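Local atomic coordinates of galactose-binding lectin (Arachis hypogaea, PDB entry 2DVB), a protein that binds galactose and galactose-containing glycans as a homotetrameric legume lectin whose subunits each carry calcium and manganese ions. Residues P81-I86 with S209-G214. Sequence-based numbering, arbitrary orientation.
Sequences PADGII and SGSLGG. With GAL (beta-D-galactopyranose), chain E.
Asp83 and Ser209 meet through the backbone: Asp83 N donates to Ser209 O at 2.9 Å. The same carbonyl oxygen lies 3.3 Å from Asp83 CB, so the root of the aspartate is packed closely against the end of strand 201-209. Just before it, Ala82, joined to Asp83 by a cis peptide bond, sets its methyl CB 3.9 Å from Gly214 CA. That bare alpha carbon is also 3.6 Å from GAL O4, so both the methyl and the sugar come close to a residue with no side chain.

The loop 209-214 is folded on itself. Ser211 N bonds to Gly214 O, while Gly214 N donates to Ser211 OG, an ST motif. With chi1 at 66°, OG sits between the backbone N and the carbonyl carbon, where it accepts this bond and also lies 2.6 Å from GAL O4; which acceptor its own proton takes is not settled.

Together the two segments form part of the legume lectin monosaccharide site, formed by loops at the ends of neighbouring strands 84-91 and 201-209 of the seven-stranded sheet of the sandwich, and the cis peptide before the aspartate is a hallmark of this family. The carboxylate of Asp83 takes both neighbouring hydroxyls of galactose: GAL O3 donates to OD1 at 2.6 Å and GAL O4 to OD2 at 2.7 Å, although the place of OD2 is less certain. Asn127, a calcium ligand, also bonds to the galactose through ND2, and Tyr125, another calcium ligand, touches Asp83, placing the pocket beside the calcium site.

Away from this crowded pocket the contact thins out. Gly84 O and Ser209 N are a long 3.7 Å apart, and at the turn of the loop the partly exposed Gly213 barely touches 81-86.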
loop_
_atom_site.group_PDB
_atom_site.type_symbol
_atom_site.label_atom_id
_atom_site.label_comp_id
_atom_site.label_asym_id
_atom_site.label_seq_id
_atom_site.Cartn_x
_atom_site.Cartn_y
_atom_site.Cartn_z
ATOM N N PRO A 81 -20.955 -31.806 -9.173
ATOM C CA PRO A 81 -20.206 -30.607 -8.775
ATOM C C PRO A 81 -19.385 -30.087 -9.954
ATOM O O PRO A 81 -18.250 -30.501 -10.151
ATOM C CB PRO A 81 -19.325 -31.109 -7.623
ATOM C CG PRO A 81 -20.102 -32.299 -7.079
ATOM C CD PRO A 81 -20.564 -32.966 -8.352
ATOM N N ALA A 82 -19.975 -29.194 -10.740
ATOM C CA ALA A 82 -19.310 -28.615 -11.910
ATOM C C ALA A 82 -19.690 -27.129 -12.023
ATOM O O ALA A 82 -20.627 -26.682 -11.355
ATOM C CB ALA A 82 -19.737 -29.379 -13.169
ATOM N N ASP A 83 -18.998 -26.358 -12.865
ATOM C CA ASP A 83 -17.903 -26.829 -13.707
ATOM C C ASP A 83 -16.543 -26.300 -13.275
ATOM O O ASP A 83 -15.513 -26.865 -13.631
ATOM C CB ASP A 83 -18.154 -26.415 -15.152
ATOM C CG ASP A 83 -18.911 -27.456 -15.927
ATOM O OD1 ASP A 83 -18.273 -28.433 -16.371
ATOM O OD2 ASP A 83 -20.140 -27.304 -16.080
ATOM N N GLY A 84 -16.543 -25.207 -12.522
ATOM C CA GLY A 84 -15.286 -24.642 -12.082
ATOM C C GLY A 84 -15.190 -23.133 -12.204
ATOM O O GLY A 84 -16.152 -22.451 -12.555
ATOM N N ILE A 85 -13.998 -22.623 -11.920
ATOM C CA ILE A 85 -13.733 -21.196 -11.945
ATOM C C ILE A 85 -12.485 -20.880 -12.764
ATOM O O ILE A 85 -11.540 -21.662 -12.810
ATOM C CB ILE A 85 -13.516 -20.675 -10.507
ATOM C CG1 ILE A 85 -14.769 -20.941 -9.669
ATOM C CG2 ILE A 85 -13.180 -19.198 -10.523
ATOM C CD1 ILE A 85 -14.546 -20.817 -8.180
ATOM N N ILE A 86 -12.480 -19.730 -13.418
ATOM C CA ILE A 86 -11.306 -19.356 -14.180
ATOM C C ILE A 86 -10.951 -17.897 -13.991
ATOM O O ILE A 86 -11.795 -17.002 -14.111
ATOM C CB ILE A 86 -11.463 -19.631 -15.693
ATOM C CG1 ILE A 86 -10.155 -19.248 -16.409
ATOM C CG2 ILE A 86 -12.654 -18.850 -16.254
ATOM C CD1 ILE A 86 -10.085 -19.661 -17.857
ATOM N N SER A 209 -19.193 -21.370 -14.447
ATOM C CA SER A 209 -20.396 -21.802 -15.141
ATOM C C SER A 209 -20.841 -23.196 -14.737
ATOM O O SER A 209 -20.091 -23.953 -14.126
ATOM C CB SER A 209 -20.156 -21.775 -16.650
ATOM O OG SER A 209 -19.165 -22.720 -17.005
ATOM N N GLY A 210 -22.076 -23.519 -15.097
ATOM C CA GLY A 210 -22.642 -24.816 -14.808
ATOM C C GLY A 210 -23.452 -25.247 -16.019
ATOM O O GLY A 210 -23.531 -24.520 -17.015
ATOM N N SER A 211 -24.038 -26.433 -15.952
ATOM C CA SER A 211 -24.851 -26.946 -17.051
ATOM C C SER A 211 -26.191 -27.371 -16.460
ATOM O O SER A 211 -26.526 -26.985 -15.340
ATOM C CB SER A 211 -24.159 -28.144 -17.706
ATOM O OG SER A 211 -24.094 -29.246 -16.816
ATOM N N LEU A 212 -26.963 -28.155 -17.198
ATOM C CA LEU A 212 -28.250 -28.609 -16.680
ATOM C C LEU A 212 -28.013 -29.589 -15.528
ATOM O O LEU A 212 -28.674 -29.523 -14.494
ATOM C CB LEU A 212 -29.076 -29.272 -17.793
ATOM C CG LEU A 212 -30.482 -29.772 -17.413
ATOM C CD1 LEU A 212 -31.343 -29.910 -18.662
ATOM C CD2 LEU A 212 -30.384 -31.108 -16.683
ATOM N N GLY A 213 -27.053 -30.487 -15.709
ATOM C CA GLY A 213 -26.756 -31.460 -14.677
ATOM C C GLY A 213 -25.577 -31.099 -13.795
ATOM O O GLY A 213 -25.449 -31.618 -12.683
ATOM N N GLY A 214 -24.715 -30.211 -14.282
ATOM C CA GLY A 214 -23.550 -29.816 -13.507
ATOM C C GLY A 214 -23.682 -28.458 -12.842
ATOM O O GLY A 214 -23.696 -27.423 -13.510
HETATM C C1 GAL E . -22.058 -31.738 -19.269
HETATM C C2 GAL E . -21.281 -30.442 -19.405
HETATM C C3 GAL E . -20.131 -30.433 -18.404
HETATM C C4 GAL E . -20.661 -30.556 -16.859
HETATM C C5 GAL E . -21.481 -31.897 -16.728
HETATM C C6 GAL E . -22.188 -32.481 -15.531
HETATM O O2 GAL E . -20.856 -30.361 -20.757
HETATM O O3 GAL E . -19.421 -29.220 -18.549
HETATM O O4 GAL E . -21.570 -29.514 -16.491
HETATM O O5 GAL E . -22.550 -31.948 -17.849
HETATM O O6 GAL E . -22.940 -33.641 -15.283
#